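Local coordinates for D-isomer specific 2-hydroxyacid dehydrogenase NAD-binding (PDB 4XA8), which probably acts as an NAD(P)-dependent oxidoreductase of the D-isomer specific 2-hydroxyacid dehydrogenase family and binds NADPH, at residues L150-L155 against T176-E181; D169-S174 against A197-V202. All blocks are in the same frame, centred on the assembly; numbering follows the deposited sequence.

In the fold
Both contacts lie in the Rossmann-type nucleotide-binding domain, and both involve the strand 169-174 or the loop that follows it. Contact 1 is partly buried. It joins the glycine-rich turn after strand 146-150 to the loop 176-181, and it is mostly aliphatic, with a lysine chain at its margin. Contact 2 is fully buried. It sets an arginine of strand 169-174 against the turn between helix 192-197 and strand 201-204. The arginine packs on backbone and hydroxyl; its hydrogen bond goes outside, to Phe195 O. The two centres are about 12 Å apart. The contacts meet where Gly151 N probably hydrogen-bonds to Trp173 O, at 2.9 Å. Contact 1 also holds NADPH-binding residues; contact 2 holds none.

Contact 1 (L150-L155 against T176-E181)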
loop_
_atom_site.group_PDB
_atom_site.type_symbol
_atom_site.label_atom_id
_atom_site.label_comp_id
_atom_site.label_asym_id
_atom_site.label_seq_id
_atom_site.Cartn_x
_atom_site.Cartn_y
_atom_site.Cartn_z
ATOM N N LEU A 150 15.341 6.299 7.297
ATOM C CA LEU A 150 16.197 7.369 7.760
ATOM C C LEU A 150 15.470 8.097 8.891
ATOM O O LEU A 150 14.545 8.859 8.654
ATOM C CB LEU A 150 16.554 8.278 6.572
ATOM C CG LEU A 150 17.518 9.405 6.793
ATOM C CD1 LEU A 150 18.942 8.883 6.927
ATOM C CD2 LEU A 150 17.421 10.369 5.622
ATOM N N GLY A 151 15.872 7.827 10.127
ATOM C CA GLY A 151 15.295 8.424 11.340
ATOM C C GLY A 151 14.632 7.343 12.146
ATOM O O GLY A 151 13.782 6.643 11.606
ATOM N N LEU A 152 15.073 7.133 13.402
ATOM C CA LEU A 152 14.478 6.070 14.234
ATOM C C LEU A 152 14.004 6.555 15.578
ATOM O O LEU A 152 14.232 5.904 16.606
ATOM C CB LEU A 152 15.456 4.904 14.423
ATOM C CG LEU A 152 15.931 4.143 13.190
ATOM C CD1 LEU A 152 17.069 3.189 13.604
ATOM C CD2 LEU A 152 14.800 3.363 12.515
ATOM N N GLY A 153 13.351 7.711 15.552
ATOM C CA GLY A 153 12.537 8.202 16.669
ATOM C C GLY A 153 11.277 7.374 16.791
ATOM O O GLY A 153 11.177 6.326 16.186
ATOM N N ASP A 154 10.322 7.843 17.575
ATOM C CA ASP A 154 9.145 7.039 17.858
ATOM C C ASP A 154 8.444 6.629 16.570
ATOM O O ASP A 154 8.103 5.456 16.398
ATOM C CB ASP A 154 8.187 7.777 18.755
ATOM C CG ASP A 154 8.688 7.869 20.187
ATOM O OD1 ASP A 154 9.485 7.015 20.636
ATOM O OD2 ASP A 154 8.260 8.805 20.864
ATOM N N LEU A 155 8.321 7.541 15.615
ATOM C CA LEU A 155 7.614 7.198 14.375
ATOM C C LEU A 155 8.458 6.277 13.493
ATOM O O LEU A 155 7.959 5.282 13.025
ATOM C CB LEU A 155 7.189 8.462 13.633
ATOM C CG LEU A 155 6.184 9.317 14.409
ATOM C CD1 LEU A 155 5.995 10.653 13.701
ATOM C CD2 LEU A 155 4.853 8.617 14.567
ATOM N N THR A 176 22.037 8.305 16.843
ATOM C CA THR A 176 22.561 7.628 18.035
ATOM C C THR A 176 22.261 6.116 17.957
ATOM O O THR A 176 21.408 5.709 17.189
ATOM C CB THR A 176 21.975 8.269 19.310
ATOM O OG1 THR A 176 20.560 8.165 19.300
ATOM C CG2 THR A 176 22.288 9.740 19.344
ATOM N N PRO A 177 22.988 5.282 18.731
ATOM C CA PRO A 177 22.792 3.834 18.657
ATOM C C PRO A 177 21.338 3.405 18.935
ATOM O O PRO A 177 20.696 3.965 19.832
ATOM C CB PRO A 177 23.711 3.288 19.738
ATOM C CG PRO A 177 24.770 4.359 19.920
ATOM C CD PRO A 177 24.054 5.655 19.691
ATOM N N LYS A 178 20.879 2.398 18.197
ATOM C CA LYS A 178 19.545 1.792 18.311
ATOM C C LYS A 178 19.690 0.268 18.210
ATOM O O LYS A 178 20.639 -0.273 17.602
ATOM C CB LYS A 178 18.623 2.271 17.179
ATOM C CG LYS A 178 18.380 3.772 17.100
ATOM C CD LYS A 178 17.408 4.205 18.189
ATOM C CE LYS A 178 17.167 5.717 18.258
ATOM N NZ LYS A 178 18.347 6.454 18.790
ATOM N N ALA A 179 18.783 -0.410 18.904
ATOM C CA ALA A 179 18.647 -1.834 18.856
ATOM C C ALA A 179 17.174 -2.127 18.615
ATOM O O ALA A 179 16.368 -2.007 19.521
ATOM C CB ALA A 179 19.112 -2.450 20.157
ATOM N N LEU A 180 16.827 -2.440 17.388
ATOM C CA LEU A 180 15.463 -2.742 17.020
ATOM C C LEU A 180 15.471 -4.132 16.414
ATOM O O LEU A 180 16.220 -4.410 15.472
ATOM C CB LEU A 180 14.954 -1.743 16.013
ATOM C CG LEU A 180 14.802 -0.312 16.495
ATOM C CD1 LEU A 180 14.452 0.541 15.268
ATOM C CD2 LEU A 180 13.747 -0.189 17.594
ATOM N N GLU A 181 14.648 -5.005 16.984
ATOM C CA GLU A 181 14.633 -6.408 16.625
ATOM C C GLU A 181 14.280 -6.582 15.152
ATOM O O GLU A 181 13.305 -6.015 14.660
ATOM C CB GLU A 181 13.642 -7.149 17.528
ATOM C CG GLU A 181 13.500 -8.627 17.230
ATOM C CD GLU A 181 14.816 -9.378 17.323
ATOM O OE1 GLU A 181 15.700 -8.980 18.126
ATOM O OE2 GLU A 181 14.954 -10.378 16.581
#
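Leu152 packs its two methyl branches against Lys178 and Leu180 of the loop 176-181. CD1 rests against the lysine chain, 3.8 Å from Lys178 CG. CD2 meets Leu180 CD1 at 4.0 Å, and CD1 lies almost as near to that same methyl. In each pair the side chains run past each other in opposite directions. The lysine is bent at chi2 (-76°) and at chi4 (-72°). The first bend leads the chain off the leucine methyl and toward the backbone carbonyl, and Lys178 CE comes to 3.4 Å from Leu152 O. The second turns the ammonium group away from that carbonyl, on the side of Ser174 OG, to which Lys178 NZ makes a weak hydrogen bond. Lys178 NZ is also 2.8 Å from Thr176 OG1, but the angle is too poor for a hydrogen bond. Cys185 of strand 184-187 touches Leu152, Lys178 and Leu180. In the turn after strand 146-150, Gly153 is the N-cap of helix 154-165. Leu152, Asp154, Leu155 and Thr176 are among the residues that bind NADPH in a structure of this protein. Gly151, Gly153 and Gly156 fit the GxGxxG strand-turn-helix of a Rossmann dinucleotide-binding fold.

Contact 2 (D169-S174 against A197-V202); sequences DVRGWS and AGSEIV
Arg171 starts with CG between its backbone N and carbonyl carbon, chi1 43°, and its chain then bends at chi3 (61°). Together these torsions bring the guanidinium to the peptide at Gly198. Ser199 OG is turned to lie beside its own backbone N, chi1 -64°, and meets the middle of the arginine chain. Arg171 CD is 3.1 Å from Ser199 OG, which is close for a carbon and a hydroxyl oxygen. Farther along, one face of the guanidinium lies toward Gly198. Gly198 O sits 3.7 Å above the plane of the Arg171 guanidinium, offset toward its rim. Arg171 NH1 comes to 3.4 Å from Gly198 CA, on a face as well.

Strand 169-174 and strand 201-204 lie on either side of strand 146-150 in the parallel sheet of the Rossmann-type domain. Arg171 therefore reaches over the intervening strand 146-150 to the turn after helix 192-197. Gly198 is where the chain leaves that helix.

Arg171 NH1 and Ser199 OG both hydrogen-bond to Phe195 O of helix 192-197, which ties the arginine and the serine to one carbonyl. Arg171 also packs on Phe186 of the neighbouring strand 184-187. Arg171 NH2 lies close to Arg146 NH2, two like charges; Arg146 NE also has a long, weak ion pair with Asp169 OD2.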
loop_
_atom_site.group_PDB
_atom_site.type_symbol
_atom_site.label_atom_id
_atom_site.label_comp_id
_atom_site.label_asym_id
_atom_site.label_seq_id
_atom_site.Cartn_x
_atom_site.Cartn_y
_atom_site.Cartn_z
ATOM N N ASP A 169 14.477 -6.742 3.676
ATOM C CA ASP A 169 15.775 -6.533 4.328
ATOM C C ASP A 169 15.812 -5.066 4.851
ATOM O O ASP A 169 16.197 -4.137 4.112
ATOM C CB ASP A 169 16.886 -6.823 3.310
ATOM C CG ASP A 169 18.291 -6.721 3.901
ATOM O OD1 ASP A 169 18.467 -6.281 5.059
ATOM O OD2 ASP A 169 19.222 -7.022 3.143
ATOM N N VAL A 170 15.319 -4.868 6.079
ATOM C CA VAL A 170 15.060 -3.516 6.610
ATOM C C VAL A 170 16.296 -3.001 7.360
ATOM O O VAL A 170 16.878 -3.703 8.191
ATOM C CB VAL A 170 13.801 -3.467 7.498
ATOM C CG1 VAL A 170 13.501 -2.059 8.005
ATOM C CG2 VAL A 170 12.602 -4.012 6.758
ATOM N N ARG A 171 16.728 -1.798 6.984
ATOM C CA ARG A 171 17.800 -1.114 7.681
ATOM C C ARG A 171 17.270 0.178 8.234
ATOM O O ARG A 171 16.305 0.696 7.724
ATOM C CB ARG A 171 19.051 -0.930 6.765
ATOM C CG ARG A 171 18.736 -0.498 5.336
ATOM C CD ARG A 171 19.957 -0.136 4.465
ATOM N NE ARG A 171 20.801 -1.282 4.359
ATOM C CZ ARG A 171 22.084 -1.326 4.082
ATOM N NH1 ARG A 171 22.831 -0.262 3.738
ATOM N NH2 ARG A 171 22.622 -2.517 4.111
ATOM N N GLY A 172 17.918 0.720 9.263
ATOM C CA GLY A 172 17.566 2.018 9.751
ATOM C C GLY A 172 18.829 2.818 10.057
ATOM O O GLY A 172 19.917 2.243 10.309
ATOM N N TRP A 173 18.643 4.124 10.097
ATOM C CA TRP A 173 19.684 5.080 10.448
ATOM C C TRP A 173 19.217 6.029 11.500
ATOM O O TRP A 173 18.089 6.551 11.461
ATOM C CB TRP A 173 20.170 5.871 9.212
ATOM C CG TRP A 173 21.312 6.755 9.557
ATOM C CD1 TRP A 173 22.636 6.428 9.530
ATOM C CD2 TRP A 173 21.248 8.104 10.060
ATOM N NE1 TRP A 173 23.393 7.474 9.937
ATOM C CE2 TRP A 173 22.589 8.523 10.278
ATOM C CE3 TRP A 173 20.200 8.990 10.335
ATOM C CZ2 TRP A 173 22.926 9.797 10.803
ATOM C CZ3 TRP A 173 20.530 10.291 10.846
ATOM C CH2 TRP A 173 21.881 10.678 11.058
ATOM N N SER A 174 20.097 6.294 12.450
ATOM C CA SER A 174 19.796 7.274 13.472
ATOM C C SER A 174 21.085 7.965 13.847
ATOM O O SER A 174 22.151 7.478 13.566
ATOM C CB SER A 174 19.213 6.586 14.703
ATOM O OG SER A 174 18.961 7.597 15.700
ATOM N N ALA A 197 23.954 3.865 0.477
ATOM C CA ALA A 197 24.416 3.090 -0.682
ATOM C C ALA A 197 23.782 1.714 -0.765
ATOM O O ALA A 197 23.669 1.147 -1.866
ATOM C CB ALA A 197 25.935 2.967 -0.665
ATOM N N GLY A 198 23.380 1.137 0.365
ATOM C CA GLY A 198 22.733 -0.211 0.325
ATOM C C GLY A 198 21.210 -0.192 0.400
ATOM O O GLY A 198 20.573 -1.238 0.549
ATOM N N SER A 199 20.599 0.990 0.350
ATOM C CA SER A 199 19.123 1.123 0.407
ATOM C C SER A 199 18.541 1.274 -1.007
ATOM O O SER A 199 18.668 2.334 -1.637
ATOM C CB SER A 199 18.725 2.342 1.227
ATOM O OG SER A 199 19.117 2.222 2.589
ATOM N N GLU A 200 17.845 0.253 -1.481
ATOM C CA GLU A 200 17.108 0.328 -2.734
ATOM C C GLU A 200 15.880 1.232 -2.656
ATOM O O GLU A 200 15.573 1.931 -3.610
ATOM C CB GLU A 200 16.657 -1.075 -3.193
ATOM C CG GLU A 200 16.009 -1.020 -4.551
ATOM C CD GLU A 200 15.542 -2.372 -5.089
ATOM O OE1 GLU A 200 16.090 -3.437 -4.716
ATOM O OE2 GLU A 200 14.614 -2.352 -5.896
ATOM N N ILE A 201 15.171 1.177 -1.533
ATOM C CA ILE A 201 14.052 2.077 -1.230
ATOM C C ILE A 201 14.440 2.818 0.017
ATOM O O ILE A 201 14.883 2.186 1.019
ATOM C CB ILE A 201 12.745 1.294 -0.986
ATOM C CG1 ILE A 201 12.389 0.461 -2.222
ATOM C CG2 ILE A 201 11.589 2.203 -0.662
ATOM C CD1 ILE A 201 11.337 -0.577 -1.997
ATOM N N VAL A 202 14.284 4.145 0.026
ATOM C CA VAL A 202 14.638 4.870 1.249
ATOM C C VAL A 202 13.417 5.656 1.745
ATOM O O VAL A 202 12.640 6.192 0.943
ATOM C CB VAL A 202 15.910 5.767 1.070
ATOM C CG1 VAL A 202 15.638 6.877 0.096
ATOM C CG2 VAL A 202 16.371 6.390 2.377
#